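Local coordinates for NAD(P)H-flavin oxidoreductase (Staphylococcus epidermidis ATCC 12228, PDB 3GBH), which probably uses its bound flavin mononucleotide to pass electrons from NAD(P)H to flavin or other acceptors, as members of the nitroreductase family do, at residues 18-23 with 160-165; 84-89 with 189-194; 91-96 with 180-185; 49-54 with 100-105. All coordinates share one frame; numbering follows the deposited sequence.

Interaction 1 of 4, residues 18-23 with 160-165; sequences RKSVKV and DTNPIG. With FMN (flavin mononucleotide), chain H.
Residues 19-22 run almost perpendicular to strand 160-164, their end-to-end directions 82° apart, and come closest where the CA atoms of Ser20 and Asn162 stand 4.4 Å apart. One direct backbone hydrogen bond joins them, Val21 N to Thr161 O at 3.1 Å, its donor well above the carbonyl plane. Two waters add bridges: one takes an N-H of Arg18 NH1 and bonds Thr161 OG1, the other donates to both Lys19 O and Asp160 OD1. Away from the flavin, Val21 CG2 lies 3.5 Å from Asp160 CB, the side chains crossing at about a right angle. Asn162 sends CG anti to its backbone N (chi1 179°), which sets OD1 3.7 Å from Lys22 CG; Gln78 holds the same oxygen. Three loop side chains reach the cofactor. Arg18 gives NH1 to phosphate O2P in a nearly straight bond (2.9 Å, 172°) and NH2 to O3P, while Ser20 binds O1P through N and O2P through OG. The extended Lys22 chain delivers NZ to flavin O2 at 2.7 Å, and Pro163 CG packs on the ring at C9. With Pro46 of the second subunit alongside, these groups form the FMN site of the nitroreductase fold.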
# COMPACT_ATOMS: atom_id res chain seq x y z
N ARG B 18 20.78 7.06 -8.33
CA ARG B 18 21.31 8.43 -8.38
C ARG B 18 22.32 8.59 -7.23
O ARG B 18 21.94 8.73 -6.07
CB ARG B 18 20.18 9.46 -8.25
CG ARG B 18 20.46 10.87 -8.80
CD ARG B 18 21.52 11.65 -8.01
NE ARG B 18 21.28 11.60 -6.56
CZ ARG B 18 22.24 11.66 -5.64
NH1 ARG B 18 23.51 11.81 -6.03
NH2 ARG B 18 21.96 11.52 -4.36
N LYS B 19 23.60 8.55 -7.57
CA LYS B 19 24.71 8.71 -6.64
C LYS B 19 25.81 9.56 -7.30
O LYS B 19 25.84 9.71 -8.53
CB LYS B 19 25.27 7.32 -6.25
CG LYS B 19 24.20 6.32 -5.72
CD LYS B 19 24.82 4.97 -5.41
CE LYS B 19 23.76 3.98 -4.95
NZ LYS B 19 24.31 2.63 -4.83
N SER B 20 26.70 10.14 -6.48
CA SER B 20 27.77 11.00 -6.99
C SER B 20 28.90 10.16 -7.56
O SER B 20 29.71 9.59 -6.82
CB SER B 20 28.32 11.92 -5.89
OG SER B 20 27.40 12.95 -5.57
N VAL B 21 28.98 10.13 -8.87
CA VAL B 21 30.08 9.50 -9.58
C VAL B 21 31.10 10.60 -9.83
O VAL B 21 30.75 11.68 -10.28
CB VAL B 21 29.56 8.90 -10.91
CG1 VAL B 21 30.69 8.55 -11.83
CG2 VAL B 21 28.67 7.70 -10.61
N LYS B 22 32.36 10.32 -9.51
CA LYS B 22 33.45 11.30 -9.64
C LYS B 22 34.51 10.99 -10.72
O LYS B 22 35.36 11.82 -11.00
CB LYS B 22 34.11 11.46 -8.25
CG LYS B 22 33.05 11.84 -7.21
CD LYS B 22 33.60 12.35 -5.92
CE LYS B 22 32.45 12.65 -4.98
NZ LYS B 22 32.94 13.41 -3.79
N VAL B 23 34.43 9.80 -11.32
CA VAL B 23 35.32 9.40 -12.40
C VAL B 23 34.44 8.90 -13.57
O VAL B 23 33.71 7.91 -13.43
CB VAL B 23 36.28 8.30 -11.94
CG1 VAL B 23 37.29 7.96 -13.02
CG2 VAL B 23 36.99 8.73 -10.66
N ASP B 160 25.56 9.30 -15.34
CA ASP B 160 25.72 9.64 -13.94
C ASP B 160 26.18 11.06 -13.81
O ASP B 160 26.67 11.66 -14.77
CB ASP B 160 26.69 8.68 -13.28
CG ASP B 160 26.02 7.34 -12.97
OD1 ASP B 160 25.23 7.29 -12.00
OD2 ASP B 160 26.27 6.35 -13.72
N THR B 161 26.02 11.60 -12.61
CA THR B 161 26.36 12.97 -12.31
C THR B 161 27.05 13.10 -10.95
O THR B 161 27.06 12.16 -10.15
CB THR B 161 25.12 13.88 -12.27
OG1 THR B 161 24.20 13.38 -11.30
CG2 THR B 161 24.47 13.97 -13.66
N ASN B 162 27.60 14.29 -10.73
CA ASN B 162 28.19 14.69 -9.44
C ASN B 162 27.89 16.16 -9.27
O ASN B 162 28.43 17.01 -10.03
CB ASN B 162 29.70 14.43 -9.41
CG ASN B 162 30.40 14.86 -8.10
OD1 ASN B 162 31.58 15.10 -8.11
ND2 ASN B 162 29.67 14.92 -6.98
N PRO B 163 27.00 16.49 -8.32
CA PRO B 163 26.79 17.93 -8.05
C PRO B 163 27.97 18.48 -7.30
O PRO B 163 28.53 17.80 -6.45
CB PRO B 163 25.49 17.95 -7.24
CG PRO B 163 25.45 16.61 -6.56
CD PRO B 163 26.14 15.64 -7.48
N ILE B 164 28.34 19.72 -7.61
CA ILE B 164 29.59 20.30 -7.19
C ILE B 164 29.34 21.75 -6.78
O ILE B 164 28.75 22.53 -7.54
CB ILE B 164 30.67 20.19 -8.32
CG1 ILE B 164 31.10 18.72 -8.51
CG2 ILE B 164 31.91 21.02 -8.01
CD1 ILE B 164 31.95 18.41 -9.73
N GLY B 165 29.74 22.09 -5.55
CA GLY B 165 29.66 23.44 -5.01
C GLY B 165 31.04 23.99 -4.77
O GLY B 165 31.21 25.18 -4.60
N1 FMN H . 31.15 16.39 -4.34
C2 FMN H . 32.46 16.66 -4.74
O2 FMN H . 33.24 15.75 -5.02
N3 FMN H . 32.88 17.96 -4.79
C4 FMN H . 32.03 19.01 -4.48
O4 FMN H . 32.45 20.18 -4.53
C4A FMN H . 30.73 18.74 -4.06
N5 FMN H . 29.86 19.75 -3.70
C5A FMN H . 28.50 19.50 -3.62
C6 FMN H . 27.57 20.55 -3.61
C7 FMN H . 26.22 20.30 -3.53
C7M FMN H . 25.23 21.44 -3.52
C8 FMN H . 25.77 18.98 -3.44
C8M FMN H . 24.32 18.62 -3.36
C9 FMN H . 26.69 17.94 -3.45
C9A FMN H . 28.06 18.17 -3.54
N10 FMN H . 29.00 17.13 -3.57
C10 FMN H . 30.30 17.41 -3.99
C1' FMN H . 28.54 15.68 -3.57
C2' FMN H . 28.15 15.32 -2.14
O2' FMN H . 29.30 15.08 -1.34
C3' FMN H . 27.24 14.09 -2.16
O3' FMN H . 26.03 14.43 -2.81
C4' FMN H . 26.93 13.51 -0.78
O4' FMN H . 28.13 13.02 -0.20
C5' FMN H . 25.89 12.40 -0.90
O5' FMN H . 26.39 11.35 -1.72
P FMN H . 25.59 10.89 -3.02
O1P FMN H . 26.31 9.75 -3.68
O2P FMN H . 25.45 12.08 -3.91
O3P FMN H . 24.20 10.44 -2.64
O HOH W 1 24.61 12.59 -8.71
O HOH W 2 24.30 9.44 -10.67

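Interaction 2 of 4, residues 84-89 with 189-194; sequences AMLIIF and IAIGKK
Strands 84-89 and 189-192 are antiparallel neighbours, their short axes 4.6 Å apart at closest approach and 149° between directions, with Ala84-Ile191 and Leu86-Ile189 as hydrogen-bonded pairs around the non-hydrogen-bonded pair Met85-Ala190. They are the two inner strands of the four-stranded antiparallel sheet of this nitroreductase fold. Each hydrogen-bonded pair closes a two-bond ring; the shortest link is Ile189 N to Leu86 O, 2.7 Å. On the face carrying Ala84, Leu86, Ile189 and Ile191, the contact is aliphatic. Leu86 sets CB 4.1 Å from CB of its partner Ile189 and leans along the strand, bringing CG to Ile191 CG2. That methyl also meets Ala84 CB at 3.9 Å: with CG1 of Ile191 placed opposite the backbone N (chi1 -176°), CG2 falls between N and the carbonyl carbon and faces the neighbouring strand. Helix 132-156 covers this face through Ala147, Leu150 and Ala154. The other face belongs to Met85 and Ala190. Met85 is a selenomethionine whose chain bends at chi2 and chi3, folding SE back over the neighbouring backbone to 3.6 Å from Ala190 N, while its CE lies against Ala190 CB; Ile164 and Phe72 pack on it there. One diagonal contact extends the aliphatic face beyond the paired residues: the terminal methyls Ile88 CD1 and Ile189 CD1 meet at 3.6 Å as their chains cross.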
# COMPACT_ATOMS: atom_id res chain seq x y z
N ALA B 84 30.54 16.58 -19.87
CA ALA B 84 30.34 18.01 -19.77
C ALA B 84 30.34 18.38 -18.30
O ALA B 84 29.93 17.57 -17.45
CB ALA B 84 28.96 18.42 -20.43
N MSE B 85 30.79 19.61 -18.00
CA MSE B 85 30.54 20.23 -16.70
C MSE B 85 29.44 21.27 -16.87
O MSE B 85 29.65 22.30 -17.52
CB MSE B 85 31.80 20.89 -16.17
CG MSE B 85 31.62 21.56 -14.80
SE MSE B 85 31.22 20.31 -13.36
CE MSE B 85 33.01 19.64 -13.10
N LEU B 86 28.29 21.00 -16.29
CA LEU B 86 27.16 21.91 -16.34
C LEU B 86 27.36 22.92 -15.23
O LEU B 86 27.59 22.52 -14.10
CB LEU B 86 25.85 21.15 -16.13
CG LEU B 86 25.61 19.90 -16.99
CD1 LEU B 86 24.20 19.35 -16.76
CD2 LEU B 86 25.83 20.20 -18.46
N ILE B 87 27.34 24.20 -15.54
CA ILE B 87 27.35 25.23 -14.50
C ILE B 87 26.03 25.98 -14.59
O ILE B 87 25.72 26.58 -15.62
CB ILE B 87 28.53 26.18 -14.64
CG1 ILE B 87 29.84 25.40 -14.82
CG2 ILE B 87 28.62 27.12 -13.42
CD1 ILE B 87 31.08 26.28 -15.08
N ILE B 88 25.25 25.92 -13.51
CA ILE B 88 23.91 26.48 -13.49
C ILE B 88 23.96 27.81 -12.74
O ILE B 88 24.42 27.88 -11.62
CB ILE B 88 22.92 25.54 -12.83
CG1 ILE B 88 22.84 24.21 -13.62
CG2 ILE B 88 21.53 26.19 -12.73
CD1 ILE B 88 22.31 23.07 -12.79
N PHE B 89 23.52 28.86 -13.43
CA PHE B 89 23.47 30.20 -12.95
C PHE B 89 22.00 30.58 -12.77
O PHE B 89 21.13 30.03 -13.44
CB PHE B 89 24.09 31.15 -13.98
CG PHE B 89 25.57 31.02 -14.14
CD1 PHE B 89 26.10 30.05 -14.98
CD2 PHE B 89 26.43 31.90 -13.47
CE1 PHE B 89 27.47 29.93 -15.14
CE2 PHE B 89 27.78 31.80 -13.61
CZ PHE B 89 28.33 30.80 -14.45
N ILE B 189 27.26 20.68 -12.18
CA ILE B 189 26.93 19.26 -12.24
C ILE B 189 27.81 18.58 -13.27
O ILE B 189 27.67 18.88 -14.46
CB ILE B 189 25.44 19.02 -12.60
CG1 ILE B 189 24.49 19.82 -11.69
CG2 ILE B 189 25.10 17.51 -12.54
CD1 ILE B 189 23.01 19.61 -12.00
N ALA B 190 28.73 17.70 -12.85
CA ALA B 190 29.49 16.90 -13.80
C ALA B 190 28.55 15.84 -14.34
O ALA B 190 27.81 15.25 -13.57
CB ALA B 190 30.76 16.21 -13.14
N ILE B 191 28.62 15.57 -15.64
CA ILE B 191 27.76 14.55 -16.23
C ILE B 191 28.58 13.74 -17.24
O ILE B 191 29.44 14.28 -17.92
CB ILE B 191 26.50 15.18 -16.88
CG1 ILE B 191 25.54 14.11 -17.41
CG2 ILE B 191 26.88 16.17 -18.01
CD1 ILE B 191 24.19 14.69 -17.88
N GLY B 192 28.34 12.44 -17.27
CA GLY B 192 29.02 11.58 -18.20
C GLY B 192 28.64 10.15 -17.95
O GLY B 192 27.71 9.87 -17.17
N LYS B 193 29.37 9.26 -18.59
CA LYS B 193 29.23 7.83 -18.40
C LYS B 193 30.22 7.41 -17.32
O LYS B 193 31.40 7.72 -17.41
CB LYS B 193 29.55 7.10 -19.71
CG LYS B 193 29.43 5.61 -19.65
CD LYS B 193 29.55 5.01 -21.06
CE LYS B 193 29.46 3.47 -21.07
NZ LYS B 193 30.56 2.85 -20.28
N LYS B 194 29.75 6.67 -16.32
CA LYS B 194 30.63 6.32 -15.18
C LYS B 194 31.79 5.42 -15.59
O LYS B 194 31.61 4.51 -16.41
CB LYS B 194 29.84 5.69 -14.02
CG LYS B 194 29.45 4.24 -14.16
CD LYS B 194 28.69 3.78 -12.89
CE LYS B 194 28.26 2.31 -12.95
NZ LYS B 194 27.58 1.90 -11.68

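Interaction 3 of 4, residues 91-96 with 180-185; sequences DLQNYE and SDRYVP
The Arg182 guanidinium is sandwiched: Tyr183 OH lies 3.2 Å above one face and Gln93 CB 3.6 Å above the opposite one, both offset toward the rim, while the Asp91 carboxylate meets its edge in plane. Arg182 CG in turn sits over the centre of the Tyr183 ring. At the edge the salt bridge is side-on and bidentate. NE bonds Asp91 OD1 at 2.8 Å and NH2 bonds OD2 at 3.1 Å, the latter on its syn lone pair, with the two flat groups twisted 31° apart. Arg182 reaches this position because CG is anti to its backbone N (chi1 -178°) and the chain stays extended to NE. Asp91 OD1 is gripped twice, since Gln93 N, two residues on, forms an Asx turn with it and arrives from the opposite face of the carboxylate to Arg182 NE. Arg55 makes a second salt bridge to OD2, so two arginines probably keep this aspartate ionised. The Gln93 side chain crosses Arg182 at about a right angle, and a water links its NE2 to Asp181 O. Next to the salt bridge, Leu92 N donates almost straight to Arg182 O (2.9 Å), and Leu92 CD1 packs on Val184 CG1 at 3.7 Å. Residues 91-94 form a type I turn at the end of strand 84-91, and Asp91 still forms an antiparallel non-hydrogen-bonded pair with Tyr183, the first residue of strand 183-192. Leu92 touches Arg132 of helix 132-156, while Asn94 and Tyr95 settle against helices 113-128 and 132-156, joining the sheet's end to the helical layer.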
# COMPACT_ATOMS: atom_id res chain seq x y z
N ASP B 91 19.44 33.88 -13.00
CA ASP B 91 19.34 35.23 -13.57
C ASP B 91 18.59 36.12 -12.56
O ASP B 91 17.41 35.94 -12.32
CB ASP B 91 18.60 35.15 -14.91
CG ASP B 91 18.41 36.47 -15.57
OD1 ASP B 91 18.94 37.53 -15.11
OD2 ASP B 91 17.77 36.41 -16.62
N LEU B 92 19.28 37.09 -11.98
CA LEU B 92 18.68 38.00 -10.99
C LEU B 92 17.72 39.00 -11.63
O LEU B 92 16.97 39.67 -10.91
CB LEU B 92 19.78 38.78 -10.23
CG LEU B 92 20.77 37.97 -9.41
CD1 LEU B 92 21.88 38.89 -8.86
CD2 LEU B 92 20.08 37.24 -8.28
N GLN B 93 17.74 39.10 -12.97
CA GLN B 93 16.76 39.88 -13.75
C GLN B 93 15.87 38.99 -14.61
O GLN B 93 15.49 39.33 -15.74
CB GLN B 93 17.48 40.92 -14.60
CG GLN B 93 18.26 41.92 -13.76
CD GLN B 93 19.13 42.82 -14.60
OE1 GLN B 93 18.68 43.36 -15.59
NE2 GLN B 93 20.38 43.00 -14.19
N ASN B 94 15.47 37.86 -14.02
CA ASN B 94 14.73 36.85 -14.71
C ASN B 94 13.39 37.34 -15.28
O ASN B 94 12.85 36.72 -16.22
CB ASN B 94 14.52 35.64 -13.80
CG ASN B 94 13.93 36.01 -12.46
OD1 ASN B 94 12.79 36.42 -12.40
ND2 ASN B 94 14.72 35.85 -11.36
N TYR B 95 12.86 38.41 -14.68
CA TYR B 95 11.56 39.00 -15.06
C TYR B 95 11.64 39.67 -16.43
O TYR B 95 10.62 39.98 -17.04
CB TYR B 95 11.09 40.02 -14.01
CG TYR B 95 12.17 41.03 -13.66
CD1 TYR B 95 12.47 42.07 -14.51
CD2 TYR B 95 12.94 40.87 -12.51
CE1 TYR B 95 13.47 42.95 -14.21
CE2 TYR B 95 13.92 41.74 -12.20
CZ TYR B 95 14.20 42.78 -13.05
OH TYR B 95 15.22 43.66 -12.73
N GLU B 96 12.85 39.87 -16.93
CA GLU B 96 12.99 40.35 -18.30
C GLU B 96 12.39 39.38 -19.33
O GLU B 96 12.11 39.79 -20.44
CB GLU B 96 14.44 40.71 -18.65
CG GLU B 96 15.01 41.88 -17.86
CD GLU B 96 14.43 43.23 -18.25
OE1 GLU B 96 13.87 43.33 -19.35
OE2 GLU B 96 14.53 44.18 -17.46
N SER B 180 28.60 39.01 -14.62
CA SER B 180 28.71 38.58 -13.21
C SER B 180 27.82 39.38 -12.25
O SER B 180 27.52 38.91 -11.16
CB SER B 180 30.17 38.59 -12.73
OG SER B 180 30.76 39.83 -12.92
N ASP B 181 27.38 40.55 -12.66
CA ASP B 181 26.42 41.32 -11.86
C ASP B 181 25.02 40.75 -11.95
O ASP B 181 24.28 40.83 -10.98
CB ASP B 181 26.36 42.79 -12.31
CG ASP B 181 27.61 43.57 -11.93
OD1 ASP B 181 28.33 43.12 -11.01
OD2 ASP B 181 27.87 44.64 -12.55
N ARG B 182 24.65 40.19 -13.11
CA ARG B 182 23.29 39.68 -13.37
C ARG B 182 23.11 38.18 -13.12
O ARG B 182 22.03 37.73 -12.72
CB ARG B 182 22.93 39.95 -14.83
CG ARG B 182 21.55 39.50 -15.19
CD ARG B 182 21.07 40.06 -16.50
NE ARG B 182 19.85 39.40 -16.92
CZ ARG B 182 19.13 39.75 -17.98
NH1 ARG B 182 19.48 40.78 -18.74
NH2 ARG B 182 18.05 39.06 -18.27
N TYR B 183 24.15 37.40 -13.39
CA TYR B 183 24.04 35.95 -13.31
C TYR B 183 24.85 35.38 -12.15
O TYR B 183 26.05 35.55 -12.13
CB TYR B 183 24.48 35.35 -14.64
CG TYR B 183 23.57 35.80 -15.77
CD1 TYR B 183 22.29 35.29 -15.90
CD2 TYR B 183 24.00 36.75 -16.70
CE1 TYR B 183 21.45 35.73 -16.93
CE2 TYR B 183 23.19 37.17 -17.73
CZ TYR B 183 21.91 36.67 -17.85
OH TYR B 183 21.11 37.11 -18.88
N VAL B 184 24.20 34.75 -11.18
CA VAL B 184 24.92 34.21 -10.01
C VAL B 184 25.04 32.70 -10.11
O VAL B 184 24.08 32.04 -10.40
CB VAL B 184 24.26 34.61 -8.69
CG1 VAL B 184 24.32 36.15 -8.54
CG2 VAL B 184 22.84 34.10 -8.61
N PRO B 185 26.24 32.15 -9.87
CA PRO B 185 26.39 30.68 -9.93
C PRO B 185 25.67 30.00 -8.78
O PRO B 185 25.76 30.45 -7.64
CB PRO B 185 27.89 30.48 -9.84
CG PRO B 185 28.48 31.75 -9.36
CD PRO B 185 27.46 32.83 -9.42
O HOH W 3 19.07 35.44 -19.63
O HOH W 4 21.42 42.27 -11.67

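Interaction 4 of 4, residues 49-54 with 100-105; sequences VNMQPW and QIYGDA. With CA (calcium ion), chain N; FMN (flavin mononucleotide), chain E.
Tyr102 turns CG anti to its carbonyl carbon (chi1 -76°), which swings the phenol across to the loop 49-54, and Ile101, with a similar first torsion (chi1 -69°), directs CG2 and CD1 into the same loop. The contact packs helix 98-107 on a flavin-binding loop of the nitroreductase fold, beside the cofactor site shared with the second subunit. Tyr102 OH donates to Val49 O at 2.6 Å; the acceptor lies near the ring plane, but the hydroxyl approaches from above the carbonyl plane. Ile101 packs against the loop: CG2 is 3.6 Å from both Asn50 O and Gln52 NE2, and CD1 touches Met51 O. Its chain slides past that of Gln52 in the opposite direction. Gln52 NE2 closes back on Asn50 O at 2.9 Å, nearly in its own amide plane, so the loop carries an internal clamp; its OE1 accepts from Leu204 N of the second subunit. Met51, a selenomethionine bent at chi2 and chi3, brings SE near Ile101 CD1 and CE near Tyr102 CE1. Asn50 CB faces the flavin ribityl at O4', 3.5 Å away, while its ND2 donates to Val202 O of the second subunit. Away from the loop, the helix binds calcium through Asp104 and Glu107: Asp104 OD1 ligates the ion at 2.3 Å, and a calcium-bound water donates to Gln100 O at 2.8 Å.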
# COMPACT_ATOMS: atom_id res chain seq x y z
N VAL B 49 6.52 31.85 -9.77
CA VAL B 49 5.75 32.48 -10.86
C VAL B 49 6.12 32.03 -12.28
O VAL B 49 5.94 32.78 -13.24
CB VAL B 49 5.68 34.04 -10.73
CG1 VAL B 49 4.81 34.39 -9.50
CG2 VAL B 49 7.06 34.66 -10.60
N ASN B 50 6.57 30.78 -12.38
CA ASN B 50 7.00 30.19 -13.64
C ASN B 50 8.04 31.02 -14.40
O ASN B 50 8.10 30.99 -15.63
CB ASN B 50 5.79 29.91 -14.53
CG ASN B 50 6.07 28.88 -15.61
OD1 ASN B 50 6.88 27.96 -15.42
ND2 ASN B 50 5.42 29.04 -16.75
N MSE B 51 8.90 31.71 -13.65
CA MSE B 51 9.81 32.66 -14.28
C MSE B 51 11.09 31.99 -14.73
O MSE B 51 11.85 32.61 -15.43
CB MSE B 51 10.08 33.84 -13.37
CG MSE B 51 10.48 35.09 -14.13
SE MSE B 51 9.04 35.79 -15.23
CE MSE B 51 7.88 36.43 -13.82
N GLN B 52 11.33 30.74 -14.35
CA GLN B 52 12.37 29.94 -14.99
C GLN B 52 13.72 30.68 -15.06
O GLN B 52 14.24 30.91 -16.12
CB GLN B 52 11.90 29.57 -16.38
CG GLN B 52 10.64 28.73 -16.37
CD GLN B 52 10.03 28.63 -17.74
OE1 GLN B 52 10.62 28.03 -18.67
NE2 GLN B 52 8.88 29.29 -17.91
N PRO B 53 14.29 31.04 -13.90
CA PRO B 53 15.49 31.89 -13.89
C PRO B 53 16.82 31.15 -14.16
O PRO B 53 17.92 31.78 -14.13
CB PRO B 53 15.48 32.43 -12.48
CG PRO B 53 14.95 31.29 -11.65
CD PRO B 53 13.87 30.65 -12.54
N TRP B 54 16.76 29.85 -14.40
CA TRP B 54 17.96 29.04 -14.53
C TRP B 54 18.60 29.25 -15.88
O TRP B 54 17.90 29.38 -16.89
CB TRP B 54 17.66 27.56 -14.36
CG TRP B 54 16.37 27.11 -15.00
CD1 TRP B 54 16.11 27.02 -16.33
CD2 TRP B 54 15.17 26.72 -14.32
NE1 TRP B 54 14.83 26.56 -16.53
CE2 TRP B 54 14.22 26.39 -15.31
CE3 TRP B 54 14.80 26.62 -12.98
CZ2 TRP B 54 12.94 25.96 -14.99
CZ3 TRP B 54 13.53 26.20 -12.66
CH2 TRP B 54 12.62 25.87 -13.65
N GLN B 100 7.71 37.23 -22.63
CA GLN B 100 7.88 36.07 -23.51
C GLN B 100 7.16 34.85 -22.99
O GLN B 100 6.42 34.21 -23.74
CB GLN B 100 9.37 35.72 -23.65
CG GLN B 100 9.62 34.59 -24.61
CD GLN B 100 11.07 34.13 -24.64
OE1 GLN B 100 11.95 34.74 -24.01
NE2 GLN B 100 11.32 33.02 -25.36
N ILE B 101 7.41 34.52 -21.72
CA ILE B 101 6.87 33.33 -21.07
C ILE B 101 5.36 33.38 -21.04
O ILE B 101 4.64 32.45 -21.47
CB ILE B 101 7.45 33.20 -19.60
CG1 ILE B 101 8.95 32.87 -19.64
CG2 ILE B 101 6.77 32.09 -18.80
CD1 ILE B 101 9.65 33.00 -18.25
N TYR B 102 4.85 34.49 -20.51
CA TYR B 102 3.41 34.63 -20.34
C TYR B 102 2.74 34.80 -21.69
O TYR B 102 1.65 34.27 -21.91
CB TYR B 102 3.09 35.74 -19.35
CG TYR B 102 3.34 35.31 -17.91
CD1 TYR B 102 4.62 34.98 -17.44
CD2 TYR B 102 2.30 35.21 -17.02
CE1 TYR B 102 4.83 34.57 -16.10
CE2 TYR B 102 2.49 34.82 -15.71
CZ TYR B 102 3.74 34.50 -15.24
OH TYR B 102 3.87 34.10 -13.93
N GLY B 103 3.43 35.46 -22.61
CA GLY B 103 2.98 35.56 -24.00
C GLY B 103 2.81 34.19 -24.64
O GLY B 103 1.82 33.93 -25.34
N ASP B 104 3.77 33.30 -24.39
CA ASP B 104 3.71 31.90 -24.87
C ASP B 104 2.52 31.16 -24.30
O ASP B 104 1.89 30.36 -24.99
CB ASP B 104 5.02 31.15 -24.52
CG ASP B 104 6.22 31.56 -25.40
OD1 ASP B 104 6.07 32.41 -26.30
OD2 ASP B 104 7.33 31.02 -25.18
N ALA B 105 2.16 31.45 -23.05
CA ALA B 105 0.98 30.85 -22.45
C ALA B 105 -0.31 31.26 -23.17
O ALA B 105 -1.27 30.47 -23.27
CB ALA B 105 0.89 31.20 -20.96
CA CA N . 5.89 33.77 -28.19
N1 FMN E . 2.20 28.64 -6.48
C2 FMN E . 1.24 29.24 -5.69
O2 FMN E . 0.04 29.06 -5.96
N3 FMN E . 1.62 30.04 -4.63
C4 FMN E . 2.96 30.26 -4.32
O4 FMN E . 3.23 30.99 -3.35
C4A FMN E . 3.95 29.66 -5.13
N5 FMN E . 5.31 29.87 -4.90
C5A FMN E . 6.23 29.05 -5.52
C6 FMN E . 7.55 29.01 -5.08
C7 FMN E . 8.49 28.19 -5.65
C7M FMN E . 9.91 28.16 -5.14
C8 FMN E . 8.11 27.38 -6.70
C8M FMN E . 9.13 26.47 -7.31
C9 FMN E . 6.81 27.39 -7.16
C9A FMN E . 5.84 28.23 -6.58
N10 FMN E . 4.52 28.26 -7.02
C10 FMN E . 3.56 28.87 -6.22
C1' FMN E . 4.05 27.34 -8.14
C2' FMN E . 4.51 27.91 -9.47
O2' FMN E . 3.64 28.94 -9.92
C3' FMN E . 4.50 26.80 -10.51
O3' FMN E . 5.41 25.79 -10.13
C4' FMN E . 4.82 27.30 -11.91
O4' FMN E . 3.72 28.13 -12.27
C5' FMN E . 4.97 26.11 -12.87
O5' FMN E . 3.77 25.33 -12.94
P FMN E . 3.79 23.77 -12.58
O1P FMN E . 2.37 23.22 -12.69
O2P FMN E . 4.30 23.61 -11.17
O3P FMN E . 4.70 22.99 -13.45
O HOH W 5 5.80 35.26 -26.23
O HOH W 6 8.09 33.66 -28.07
O HOH W 7 6.70 33.46 -30.93

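Overall arrangement
Interaction 2 is the hydrophobic core of the set, fully buried between two central strands and bound by regular backbone pairing and aliphatic methyls. Interactions 1 and 4 are mostly buried too. Interaction 1 joins interaction 2 directly, strand 160-164 probably hydrogen-bonding to strand 183-192, but turns polar and basic to meet the phosphate and flavin of FMN. Interaction 3 continues the strand pair to its far, partly exposed end, where ionic and turn contacts dominate. Interaction 4, linked to it by a probable Asp91 N to Pro53 O bond, combines one phenol-to-carbonyl bond with apolar helix-on-loop packing. Interactions 1 and 4, centres about 29 Å apart, both touch the second subunit and border different FMN molecules.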